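PDB 1WYD: aspartate--tRNA(Asp/Asn) ligase from Sulfolobus tokodaii, which probably activates L-aspartate with ATP and transfers it to both tRNA(Asp) and tRNA(Asn), as a non-discriminating class II synthetase. Local coordinates for residues H5-V10 and V19-W24; L45-V50 and G84-A89; E66-V71 and T93-A98. All blocks are in the same frame, centred on the assembly; numbering follows the deposited sequence.

All three contacts lie in the N-terminal OB-fold domain and reach the same curled sheet. Contact 1 comes first and closes a short loop: residues 5-10, ahead of the first long strand, fold back on its beginning at 19-24. Contact 2 opens only after that loop is shut, pairing strand 44-50 with strand 85-89. Before it closes, contact 3 has begun at 66-71; it ends at 93-98, so contacts 2 and 3 cross along the chain. Strand 68-77 adjoins both 18-31 and 85-89, which knits the three together: Trp21 of contact 1 packs on Leu87 of contact 2, and Val71 of contact 3 on Ala89. Contacts 1 and 3 also touch the second subunit.

Contact 1 of 3, residues H5-V10 and V19-W24; sequences HFIADV and VIWAGW
Ile7 lies across the indole of Trp21, its CG1 over the centre of the six-membered ring at 3.6 Å from the centroid and 14° off the ring normal, a clear CH-pi contact. This is how the N-terminal segment of the OB-fold domain packs against the sheet, a short 3-10 turn at residues 7-9 lying against strand 18-31. With CG1 anti to its carbonyl carbon (chi1 -74°), Ile7 sends that branch over the indole while CG2 reaches the CZ2 and CH2 side of the ring. Val10 comes instead at the ring's edge, where CG2 sits 3.6 Å from Trp21 NE1. That nitrogen is buried with no polar partner in the model. Val71 of the adjacent strand 68-77 and Leu87 of strand 85-89 also pack on Trp21, placing it inside the domain.

Farther out, Val19 CG2 meets His5 ND1 at 4.0 Å, the two side chains crossing at about a right angle. Tyr14 meets the same imidazole edge-to-face. At the polar margin the backbone takes over: His5 N donates to Ile20 O at 3.2 Å with an N-H...O angle of 170°. Nearby a water molecule accepts from Ala22 N and lies 3.0 Å from His5 O, to which it can donate.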
ATOM      1  N   HIS B   5      -1.301  14.002 -27.943  1.00 55.30           N
ATOM      2  CA  HIS B   5      -0.823  12.613 -27.924  1.00 54.53           C
ATOM      3  C   HIS B   5       0.457  12.433 -27.111  1.00 54.30           C
ATOM      4  O   HIS B   5       1.314  13.326 -27.046  1.00 54.53           O
ATOM      5  CB  HIS B   5      -0.630  12.032 -29.354  1.00 54.18           C
ATOM      6  CG  HIS B   5      -1.881  12.019 -30.194  1.00 54.05           C
ATOM      7  ND1 HIS B   5      -2.470  13.169 -30.679  1.00 53.23           N
ATOM      8  CD2 HIS B   5      -2.658  10.995 -30.624  1.00 53.36           C
ATOM      9  CE1 HIS B   5      -3.555  12.857 -31.360  1.00 52.55           C
ATOM     10  NE2 HIS B   5      -3.690  11.542 -31.344  1.00 52.97           N
ATOM     11  N   PHE B   6       0.573  11.275 -26.483  1.00 53.83           N
ATOM     12  CA  PHE B   6       1.843  10.799 -25.979  1.00 54.03           C
ATOM     13  C   PHE B   6       2.678  10.341 -27.156  1.00 54.74           C
ATOM     14  O   PHE B   6       2.136   9.861 -28.155  1.00 54.89           O
ATOM     15  CB  PHE B   6       1.616   9.621 -25.056  1.00 53.67           C
ATOM     16  CG  PHE B   6       1.140  10.013 -23.693  1.00 53.15           C
ATOM     17  CD1 PHE B   6      -0.229   9.975 -23.384  1.00 51.23           C
ATOM     18  CD2 PHE B   6       2.050  10.410 -22.710  1.00 50.71           C
ATOM     19  CE1 PHE B   6      -0.688  10.331 -22.103  1.00 51.18           C
ATOM     20  CE2 PHE B   6       1.601  10.778 -21.421  1.00 51.69           C
ATOM     21  CZ  PHE B   6       0.222  10.729 -21.124  1.00 51.49           C
ATOM     22  N   ILE B   7       3.996  10.460 -27.040  1.00 54.98           N
ATOM     23  CA  ILE B   7       4.876  10.188 -28.167  1.00 55.73           C
ATOM     24  C   ILE B   7       4.552   8.836 -28.796  1.00 56.84           C
ATOM     25  O   ILE B   7       4.369   8.737 -30.007  1.00 57.51           O
ATOM     26  CB  ILE B   7       6.356  10.280 -27.737  1.00 55.42           C
ATOM     27  CG1 ILE B   7       6.755  11.753 -27.534  1.00 55.06           C
ATOM     28  CG2 ILE B   7       7.281   9.553 -28.727  1.00 54.54           C
ATOM     29  CD1 ILE B   7       7.808  11.958 -26.453  1.00 52.52           C
ATOM     30  N   ALA B   8       4.450   7.821 -27.951  1.00 57.86           N
ATOM     31  CA  ALA B   8       4.226   6.444 -28.356  1.00 59.54           C
ATOM     32  C   ALA B   8       2.857   6.200 -29.044  1.00 60.48           C
ATOM     33  O   ALA B   8       2.679   5.192 -29.717  1.00 60.87           O
ATOM     34  CB  ALA B   8       4.394   5.518 -27.137  1.00 59.39           C
ATOM     35  N   ASP B   9       1.920   7.128 -28.868  1.00 61.48           N
ATOM     36  CA  ASP B   9       0.583   7.072 -29.469  1.00 62.57           C
ATOM     37  C   ASP B   9       0.564   7.236 -31.003  1.00 64.31           C
ATOM     38  O   ASP B   9      -0.426   6.863 -31.663  1.00 64.71           O
ATOM     39  CB  ASP B   9      -0.268   8.218 -28.912  1.00 62.03           C
ATOM     40  CG  ASP B   9      -0.728   7.992 -27.498  1.00 60.00           C
ATOM     41  OD1 ASP B   9      -1.362   8.914 -26.947  1.00 59.60           O
ATOM     42  OD2 ASP B   9      -0.538   6.941 -26.867  1.00 57.61           O
ATOM     43  N   VAL B  10       1.632   7.838 -31.542  1.00 65.42           N
ATOM     44  CA  VAL B  10       1.751   8.201 -32.958  1.00 66.33           C
ATOM     45  C   VAL B  10       2.365   7.062 -33.801  1.00 67.01           C
ATOM     46  O   VAL B  10       3.414   6.519 -33.448  1.00 67.28           O
ATOM     47  CB  VAL B  10       2.593   9.505 -33.115  1.00 66.32           C
ATOM     48  CG1 VAL B  10       2.524  10.034 -34.528  1.00 67.19           C
ATOM     49  CG2 VAL B  10       2.129  10.581 -32.128  1.00 65.72           C
ATOM     50  N   VAL B  19      -0.164  17.116 -34.472  1.00 63.06           N
ATOM     51  CA  VAL B  19      -0.128  16.499 -33.153  1.00 61.74           C
ATOM     52  C   VAL B  19       0.476  17.495 -32.166  1.00 60.39           C
ATOM     53  O   VAL B  19       1.259  18.377 -32.553  1.00 60.33           O
ATOM     54  CB  VAL B  19       0.664  15.169 -33.201  1.00 61.84           C
ATOM     55  CG1 VAL B  19       1.154  14.759 -31.829  1.00 63.87           C
ATOM     56  CG2 VAL B  19      -0.197  14.050 -33.802  1.00 62.40           C
ATOM     57  N   ILE B  20       0.082  17.389 -30.900  1.00 58.74           N
ATOM     58  CA  ILE B  20       0.746  18.153 -29.851  1.00 56.84           C
ATOM     59  C   ILE B  20       1.411  17.209 -28.868  1.00 55.84           C
ATOM     60  O   ILE B  20       0.741  16.415 -28.208  1.00 55.39           O
ATOM     61  CB  ILE B  20      -0.215  19.095 -29.142  1.00 57.06           C
ATOM     62  CG1 ILE B  20      -1.074  19.846 -30.174  1.00 56.99           C
ATOM     63  CG2 ILE B  20       0.577  20.037 -28.205  1.00 56.07           C
ATOM     64  CD1 ILE B  20      -1.784  21.079 -29.635  1.00 58.37           C
ATOM     65  N   TRP B  21       2.739  17.282 -28.815  1.00 54.45           N
ATOM     66  CA  TRP B  21       3.528  16.573 -27.817  1.00 53.15           C
ATOM     67  C   TRP B  21       3.852  17.497 -26.663  1.00 52.51           C
ATOM     68  O   TRP B  21       3.960  18.729 -26.861  1.00 53.18           O
ATOM     69  CB  TRP B  21       4.826  16.068 -28.418  1.00 53.07           C
ATOM     70  CG  TRP B  21       4.668  14.812 -29.180  1.00 52.78           C
ATOM     71  CD1 TRP B  21       3.556  14.048 -29.264  1.00 52.46           C
ATOM     72  CD2 TRP B  21       5.666  14.159 -29.978  1.00 54.42           C
ATOM     73  NE1 TRP B  21       3.792  12.949 -30.052  1.00 52.05           N
ATOM     74  CE2 TRP B  21       5.075  13.002 -30.519  1.00 52.11           C
ATOM     75  CE3 TRP B  21       7.006  14.442 -30.297  1.00 54.28           C
ATOM     76  CZ2 TRP B  21       5.761  12.130 -31.358  1.00 54.27           C
ATOM     77  CZ3 TRP B  21       7.689  13.580 -31.123  1.00 54.45           C
ATOM     78  CH2 TRP B  21       7.072  12.432 -31.648  1.00 55.80           C
ATOM     79  N   ALA B  22       3.993  16.920 -25.462  1.00 50.67           N
ATOM     80  CA  ALA B  22       4.593  17.657 -24.334  1.00 49.15           C
ATOM     81  C   ALA B  22       5.632  16.807 -23.610  1.00 47.89           C
ATOM     82  O   ALA B  22       5.533  15.567 -23.572  1.00 47.70           O
ATOM     83  CB  ALA B  22       3.534  18.173 -23.357  1.00 48.69           C
ATOM     84  N   GLY B  23       6.635  17.468 -23.050  1.00 45.73           N
ATOM     85  CA  GLY B  23       7.633  16.728 -22.317  1.00 44.36           C
ATOM     86  C   GLY B  23       8.944  17.432 -22.125  1.00 43.32           C
ATOM     87  O   GLY B  23       9.009  18.651 -22.141  1.00 43.72           O
ATOM     88  N   TRP B  24       9.983  16.622 -21.945  1.00 42.86           N
ATOM     89  CA  TRP B  24      11.319  17.065 -21.599  1.00 41.96           C
ATOM     90  C   TRP B  24      12.265  17.020 -22.793  1.00 41.68           C
ATOM     91  O   TRP B  24      12.300  16.058 -23.565  1.00 41.14           O
ATOM     92  CB  TRP B  24      11.872  16.190 -20.464  1.00 42.03           C
ATOM     93  CG  TRP B  24      11.267  16.461 -19.120  1.00 41.31           C
ATOM     94  CD1 TRP B  24      11.679  17.403 -18.197  1.00 40.55           C
ATOM     95  CD2 TRP B  24      10.123  15.829 -18.553  1.00 41.80           C
ATOM     96  NE1 TRP B  24      10.863  17.374 -17.087  1.00 39.84           N
ATOM     97  CE2 TRP B  24       9.894  16.428 -17.274  1.00 41.64           C
ATOM     98  CE3 TRP B  24       9.271  14.797 -18.969  1.00 42.57           C
ATOM     99  CZ2 TRP B  24       8.877  16.011 -16.420  1.00 40.00           C
ATOM    100  CZ3 TRP B  24       8.235  14.397 -18.116  1.00 42.74           C
ATOM    101  CH2 TRP B  24       8.054  14.997 -16.861  1.00 42.43           C
TER
HETATM  102  O   HOH W   1       3.826  13.731 -25.454  1.00 47.42           O

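Contact 2 of 3, residues L45-V50 and G84-A89; sequences LGQVVV and GIELHA
The parallel pairing of strands 44-50 and 85-89 in the OB-fold sheet is a compact case of two strands joined by backbone bonds and finished differently on their two faces. Val48 pairs with Leu87 and Val49 with His88, the strand directions 32° apart. Leu87 sits between two bonds: its N donates to Gln47 O, and its O accepts from Val49 N at 2.7 Å. Ala89 N continues the ladder to Val49 O at 2.6 Å, with an N-H...O angle of 174°.

On the face of Val48 and Leu87 the contact is apolar. The CB atoms of these two residues lie 4.0 Å apart, and Ala89 CB is met by Val48 CG2 and by Val50 CG2. Trp21 packs on both Val48 and Leu87, so this face looks into the domain.

The other face carries Val49, Glu86 and His88. With CG1 anti to the backbone N (chi1 -162°), Val49 places CG2 beside that N and against the carboxylate, 3.6 Å from Glu86 OE1, and CG2 also touches His88 CD2 at 4.1 Å. The Glu86 carboxylate stands at the edge of the imidazole, in its plane, and His88 NE2 donates to Glu86 OE2; the modelled 2.5 Å is shorter than expected, so the exact length is doubtful. Gln47 runs alongside Glu86 and points the same way. A carboxylate so close would probably favour a protonated imidazole, and the pair is likely to steady both side chains beside Val49 CG2.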
ATOM      1  N   LEU B  45      10.696   8.154 -25.987  1.00 45.72           N
ATOM      2  CA  LEU B  45      11.484   9.168 -26.672  1.00 45.76           C
ATOM      3  C   LEU B  45      11.040   9.344 -28.108  1.00 46.55           C
ATOM      4  O   LEU B  45      11.025   8.386 -28.882  1.00 47.26           O
ATOM      5  CB  LEU B  45      12.952   8.761 -26.643  1.00 45.16           C
ATOM      6  CG  LEU B  45      13.552   8.577 -25.257  1.00 46.01           C
ATOM      7  CD1 LEU B  45      14.822   7.741 -25.309  1.00 44.81           C
ATOM      8  CD2 LEU B  45      13.820   9.968 -24.592  1.00 43.53           C
ATOM      9  N   GLY B  46      10.659  10.560 -28.462  1.00 46.71           N
ATOM     10  CA  GLY B  46      10.402  10.901 -29.837  1.00 47.99           C
ATOM     11  C   GLY B  46      11.477  11.792 -30.430  1.00 48.72           C
ATOM     12  O   GLY B  46      12.402  12.208 -29.741  1.00 49.05           O
ATOM     13  N   GLN B  47      11.346  12.086 -31.720  1.00 49.96           N
ATOM     14  CA  GLN B  47      12.288  12.944 -32.447  1.00 50.52           C
ATOM     15  C   GLN B  47      11.486  14.082 -33.025  1.00 50.94           C
ATOM     16  O   GLN B  47      10.513  13.846 -33.732  1.00 51.28           O
ATOM     17  CB  GLN B  47      12.964  12.157 -33.590  1.00 50.71           C
ATOM     18  CG  GLN B  47      13.962  12.931 -34.453  1.00 51.00           C
ATOM     19  CD  GLN B  47      14.760  12.009 -35.388  1.00 51.77           C
ATOM     20  OE1 GLN B  47      14.472  11.926 -36.596  1.00 49.78           O
ATOM     21  NE2 GLN B  47      15.763  11.323 -34.833  1.00 50.65           N
ATOM     22  N   VAL B  48      11.873  15.312 -32.721  1.00 51.44           N
ATOM     23  CA  VAL B  48      11.248  16.441 -33.371  1.00 52.21           C
ATOM     24  C   VAL B  48      12.276  17.192 -34.200  1.00 53.47           C
ATOM     25  O   VAL B  48      13.450  17.255 -33.844  1.00 54.01           O
ATOM     26  CB  VAL B  48      10.340  17.348 -32.404  1.00 52.31           C
ATOM     27  CG1 VAL B  48      10.234  16.783 -31.003  1.00 52.27           C
ATOM     28  CG2 VAL B  48      10.699  18.854 -32.399  1.00 49.84           C
ATOM     29  N   VAL B  49      11.823  17.730 -35.325  1.00 55.17           N
ATOM     30  CA  VAL B  49      12.656  18.525 -36.217  1.00 56.42           C
ATOM     31  C   VAL B  49      12.125  19.975 -36.283  1.00 57.14           C
ATOM     32  O   VAL B  49      10.920  20.220 -36.278  1.00 56.55           O
ATOM     33  CB  VAL B  49      12.763  17.863 -37.635  1.00 56.50           C
ATOM     34  CG1 VAL B  49      13.950  18.422 -38.441  1.00 57.27           C
ATOM     35  CG2 VAL B  49      12.904  16.348 -37.527  1.00 56.24           C
ATOM     36  N   VAL B  50      13.052  20.922 -36.287  1.00 58.97           N
ATOM     37  CA  VAL B  50      12.747  22.332 -36.472  1.00 61.32           C
ATOM     38  C   VAL B  50      13.658  22.785 -37.596  1.00 63.66           C
ATOM     39  O   VAL B  50      14.865  22.943 -37.389  1.00 63.80           O
ATOM     40  CB  VAL B  50      13.067  23.197 -35.212  1.00 60.78           C
ATOM     41  CG1 VAL B  50      12.208  24.442 -35.186  1.00 59.31           C
ATOM     42  CG2 VAL B  50      12.890  22.409 -33.921  1.00 60.15           C
ATOM     43  N   GLY B  84       9.354   4.860 -36.728  1.00 68.14           N
ATOM     44  CA  GLY B  84       8.974   5.268 -38.068  1.00 67.26           C
ATOM     45  C   GLY B  84       8.462   6.690 -38.253  1.00 66.24           C
ATOM     46  O   GLY B  84       7.993   7.022 -39.344  1.00 66.75           O
ATOM     47  N   ILE B  85       8.553   7.530 -37.223  1.00 65.00           N
ATOM     48  CA  ILE B  85       8.092   8.915 -37.345  1.00 63.72           C
ATOM     49  C   ILE B  85       8.969   9.977 -36.687  1.00 63.15           C
ATOM     50  O   ILE B  85       9.911   9.685 -35.941  1.00 62.89           O
ATOM     51  CB  ILE B  85       6.644   9.096 -36.821  1.00 63.78           C
ATOM     52  CG1 ILE B  85       6.526   8.581 -35.379  1.00 62.87           C
ATOM     53  CG2 ILE B  85       5.621   8.493 -37.790  1.00 63.83           C
ATOM     54  CD1 ILE B  85       6.231   9.684 -34.384  1.00 62.64           C
ATOM     55  N   GLU B  86       8.600  11.219 -36.993  1.00 62.19           N
ATOM     56  CA  GLU B  86       9.147  12.412 -36.392  1.00 61.54           C
ATOM     57  C   GLU B  86       8.107  13.527 -36.513  1.00 60.89           C
ATOM     58  O   GLU B  86       7.256  13.501 -37.405  1.00 59.86           O
ATOM     59  CB  GLU B  86      10.473  12.820 -37.054  1.00 61.55           C
ATOM     60  CG  GLU B  86      10.575  12.537 -38.541  1.00 62.22           C
ATOM     61  CD  GLU B  86      11.695  13.304 -39.217  1.00 63.67           C
ATOM     62  OE1 GLU B  86      12.891  13.051 -38.904  1.00 61.89           O
ATOM     63  OE2 GLU B  86      11.369  14.165 -40.073  1.00 65.14           O
ATOM     64  N   LEU B  87       8.199  14.492 -35.595  1.00 60.58           N
ATOM     65  CA  LEU B  87       7.327  15.649 -35.514  1.00 59.91           C
ATOM     66  C   LEU B  87       8.062  16.837 -36.088  1.00 60.56           C
ATOM     67  O   LEU B  87       9.162  17.152 -35.643  1.00 60.42           O
ATOM     68  CB  LEU B  87       7.029  15.943 -34.048  1.00 59.71           C
ATOM     69  CG  LEU B  87       5.635  16.352 -33.560  1.00 57.86           C
ATOM     70  CD1 LEU B  87       5.774  17.218 -32.367  1.00 53.31           C
ATOM     71  CD2 LEU B  87       4.830  17.031 -34.629  1.00 53.01           C
ATOM     72  N   HIS B  88       7.455  17.512 -37.062  1.00 61.11           N
ATOM     73  CA  HIS B  88       8.075  18.680 -37.671  1.00 61.82           C
ATOM     74  C   HIS B  88       7.524  19.899 -36.968  1.00 61.54           C
ATOM     75  O   HIS B  88       6.365  20.241 -37.129  1.00 62.03           O
ATOM     76  CB  HIS B  88       7.819  18.700 -39.184  1.00 62.38           C
ATOM     77  CG  HIS B  88       8.702  17.757 -39.953  1.00 65.56           C
ATOM     78  ND1 HIS B  88       9.012  17.941 -41.285  1.00 66.59           N
ATOM     79  CD2 HIS B  88       9.347  16.623 -39.571  1.00 67.20           C
ATOM     80  CE1 HIS B  88       9.804  16.964 -41.692  1.00 67.31           C
ATOM     81  NE2 HIS B  88      10.026  16.153 -40.671  1.00 68.16           N
ATOM     82  N   ALA B  89       8.343  20.548 -36.157  1.00 61.50           N
ATOM     83  CA  ALA B  89       7.802  21.533 -35.229  1.00 61.49           C
ATOM     84  C   ALA B  89       7.284  22.793 -35.930  1.00 61.97           C
ATOM     85  O   ALA B  89       7.917  23.288 -36.888  1.00 62.48           O
ATOM     86  CB  ALA B  89       8.820  21.880 -34.180  1.00 60.97           C
TER

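Contact 3 of 3, residues E66-V71 and T93-A98; sequences ESVIQV and TLLSKA
Val68 and Gln70 are tied to residues 93-96 by a run of backbone bonds. Val68 N donates to Ser96 O at 2.8 Å, and Gln70 exchanges bonds with Thr93 in both directions, N to O and O to N, each 2.9 Å. Val68 O takes two donors: Leu95 N at 2.9 Å and, weakly, Ser96 N at 3.4 Å. Beyond them Ser67 OG, anti to its carbonyl carbon (chi1 -55°), accepts from Ala98 N at 3.2 Å and is also bonded to Thr64. An alanine at Ser67 would remove this hydroxyl and is likely to leave Ala98 N without its mate and the 97-98 segment less firmly held to the strand.

The double grip on Val68 O marks a classic beta bulge: Leu95 and Ser96 both face Val68, and the antiparallel register slips by one before Ile69 pairs with Leu94. The bulge coincides with a corner in the chain at Leu95, in the part of the OB-fold sheet where strand 91-94 runs beside strand 68-77.

Packing follows the bend. Leu95 crosses Val68 at about a right angle, bringing CD1 to 3.7 Å from Val68 CG1, while its other methyl, CD2, lies 3.7 Å from Gln70 NE2. The Gln70 side chain runs beside that of Thr93, its NE2 3.7 Å from Thr93 CB. At the dimer interface Ser96 OG is hydrogen-bonded to Met391 O of the second subunit, whose Pro393 packs on Leu95 and whose Gly390 meets Val68.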
ATOM      1  N   GLU B  66      16.486  19.051 -20.240  1.00 43.03           N
ATOM      2  CA  GLU B  66      15.546  18.920 -19.107  1.00 41.39           C
ATOM      3  C   GLU B  66      14.513  20.038 -18.944  1.00 41.02           C
ATOM      4  O   GLU B  66      13.665  19.958 -18.059  1.00 41.35           O
ATOM      5  CB  GLU B  66      16.237  18.564 -17.771  1.00 41.16           C
ATOM      6  CG  GLU B  66      16.845  17.154 -17.679  1.00 39.29           C
ATOM      7  CD  GLU B  66      15.991  16.024 -18.266  1.00 39.28           C
ATOM      8  OE1 GLU B  66      16.419  15.464 -19.295  1.00 38.28           O
ATOM      9  OE2 GLU B  66      14.912  15.675 -17.715  1.00 37.22           O
ATOM     10  N   SER B  67      14.553  21.061 -19.787  1.00 40.70           N
ATOM     11  CA  SER B  67      13.418  21.978 -19.898  1.00 40.31           C
ATOM     12  C   SER B  67      12.158  21.264 -20.352  1.00 40.75           C
ATOM     13  O   SER B  67      12.194  20.266 -21.115  1.00 39.24           O
ATOM     14  CB  SER B  67      13.712  23.080 -20.888  1.00 39.72           C
ATOM     15  OG  SER B  67      14.907  23.734 -20.533  1.00 44.73           O
ATOM     16  N   VAL B  68      11.034  21.770 -19.883  1.00 41.23           N
ATOM     17  CA  VAL B  68       9.762  21.159 -20.187  1.00 42.07           C
ATOM     18  C   VAL B  68       9.110  21.970 -21.288  1.00 43.32           C
ATOM     19  O   VAL B  68       8.933  23.192 -21.147  1.00 42.76           O
ATOM     20  CB  VAL B  68       8.873  21.117 -18.931  1.00 42.33           C
ATOM     21  CG1 VAL B  68       7.500  20.638 -19.264  1.00 42.00           C
ATOM     22  CG2 VAL B  68       9.541  20.278 -17.817  1.00 41.13           C
ATOM     23  N   ILE B  69       8.774  21.301 -22.397  1.00 43.88           N
ATOM     24  CA  ILE B  69       8.167  22.008 -23.506  1.00 45.15           C
ATOM     25  C   ILE B  69       6.864  21.389 -24.000  1.00 46.99           C
ATOM     26  O   ILE B  69       6.569  20.215 -23.757  1.00 47.45           O
ATOM     27  CB  ILE B  69       9.182  22.251 -24.722  1.00 44.92           C
ATOM     28  CG1 ILE B  69       9.527  20.960 -25.491  1.00 43.15           C
ATOM     29  CG2 ILE B  69      10.405  22.970 -24.292  1.00 43.16           C
ATOM     30  CD1 ILE B  69      10.353  21.215 -26.741  1.00 39.78           C
ATOM     31  N   GLN B  70       6.093  22.233 -24.679  1.00 49.11           N
ATOM     32  CA  GLN B  70       4.954  21.850 -25.496  1.00 51.29           C
ATOM     33  C   GLN B  70       5.407  22.010 -26.934  1.00 51.70           C
ATOM     34  O   GLN B  70       5.989  23.036 -27.298  1.00 50.81           O
ATOM     35  CB  GLN B  70       3.837  22.848 -25.250  1.00 52.01           C
ATOM     36  CG  GLN B  70       2.479  22.263 -25.048  1.00 55.70           C
ATOM     37  CD  GLN B  70       1.445  23.333 -24.725  1.00 58.00           C
ATOM     38  OE1 GLN B  70       0.246  23.124 -24.916  1.00 59.59           O
ATOM     39  NE2 GLN B  70       1.907  24.474 -24.237  1.00 57.28           N
ATOM     40  N   VAL B  71       5.161  20.996 -27.756  1.00 53.14           N
ATOM     41  CA  VAL B  71       5.429  21.130 -29.193  1.00 54.42           C
ATOM     42  C   VAL B  71       4.259  20.696 -30.096  1.00 54.76           C
ATOM     43  O   VAL B  71       3.803  19.559 -30.061  1.00 55.66           O
ATOM     44  CB  VAL B  71       6.814  20.503 -29.610  1.00 54.56           C
ATOM     45  CG1 VAL B  71       6.932  19.041 -29.186  1.00 55.67           C
ATOM     46  CG2 VAL B  71       7.046  20.640 -31.091  1.00 54.17           C
ATOM     47  N   THR B  93       6.297  25.880 -26.940  1.00 55.12           N
ATOM     48  CA  THR B  93       6.121  26.692 -25.756  1.00 55.37           C
ATOM     49  C   THR B  93       7.017  26.189 -24.629  1.00 54.82           C
ATOM     50  O   THR B  93       7.117  24.979 -24.389  1.00 55.06           O
ATOM     51  CB  THR B  93       4.656  26.665 -25.335  1.00 55.92           C
ATOM     52  OG1 THR B  93       3.845  26.870 -26.498  1.00 56.50           O
ATOM     53  CG2 THR B  93       4.340  27.867 -24.423  1.00 56.77           C
ATOM     54  N   LEU B  94       7.686  27.127 -23.970  1.00 54.02           N
ATOM     55  CA  LEU B  94       8.542  26.853 -22.827  1.00 53.22           C
ATOM     56  C   LEU B  94       7.681  26.850 -21.563  1.00 53.20           C
ATOM     57  O   LEU B  94       7.139  27.892 -21.162  1.00 53.44           O
ATOM     58  CB  LEU B  94       9.608  27.931 -22.723  1.00 52.60           C
ATOM     59  CG  LEU B  94      11.072  27.654 -22.381  1.00 53.07           C
ATOM     60  CD1 LEU B  94      11.666  28.947 -21.845  1.00 53.18           C
ATOM     61  CD2 LEU B  94      11.231  26.531 -21.372  1.00 50.65           C
ATOM     62  N   LEU B  95       7.527  25.683 -20.944  1.00 52.41           N
ATOM     63  CA  LEU B  95       6.655  25.586 -19.777  1.00 51.61           C
ATOM     64  C   LEU B  95       7.476  25.864 -18.548  1.00 52.64           C
ATOM     65  O   LEU B  95       7.035  26.556 -17.633  1.00 53.18           O
ATOM     66  CB  LEU B  95       6.005  24.207 -19.700  1.00 50.76           C
ATOM     67  CG  LEU B  95       5.174  23.787 -20.911  1.00 48.85           C
ATOM     68  CD1 LEU B  95       4.571  22.436 -20.666  1.00 47.29           C
ATOM     69  CD2 LEU B  95       4.073  24.814 -21.232  1.00 47.43           C
ATOM     70  N   SER B  96       8.687  25.323 -18.548  1.00 53.08           N
ATOM     71  CA  SER B  96       9.583  25.401 -17.418  1.00 53.71           C
ATOM     72  C   SER B  96      11.040  25.216 -17.926  1.00 54.30           C
ATOM     73  O   SER B  96      11.412  24.143 -18.446  1.00 53.28           O
ATOM     74  CB  SER B  96       9.180  24.327 -16.393  1.00 53.60           C
ATOM     75  OG  SER B  96       9.977  24.385 -15.229  1.00 53.10           O
ATOM     76  N   LYS B  97      11.835  26.275 -17.785  1.00 54.58           N
ATOM     77  CA  LYS B  97      13.200  26.309 -18.291  1.00 56.02           C
ATOM     78  C   LYS B  97      14.118  25.723 -17.226  1.00 55.91           C
ATOM     79  O   LYS B  97      13.891  25.921 -16.056  1.00 56.53           O
ATOM     80  CB  LYS B  97      13.577  27.756 -18.620  1.00 56.60           C
ATOM     81  CG  LYS B  97      14.770  27.967 -19.569  1.00 60.10           C
ATOM     82  CD  LYS B  97      15.535  29.300 -19.264  1.00 64.68           C
ATOM     83  CE  LYS B  97      14.742  30.551 -19.716  1.00 67.32           C
ATOM     84  NZ  LYS B  97      15.585  31.794 -19.821  1.00 68.41           N
ATOM     85  N   ALA B  98      15.114  24.952 -17.629  1.00 56.04           N
ATOM     86  CA  ALA B  98      16.062  24.373 -16.681  1.00 56.12           C
ATOM     87  C   ALA B  98      17.399  25.114 -16.718  1.00 56.36           C
ATOM     88  O   ALA B  98      17.898  25.447 -17.782  1.00 56.49           O
ATOM     89  CB  ALA B  98      16.276  22.902 -16.988  1.00 55.62           C
TER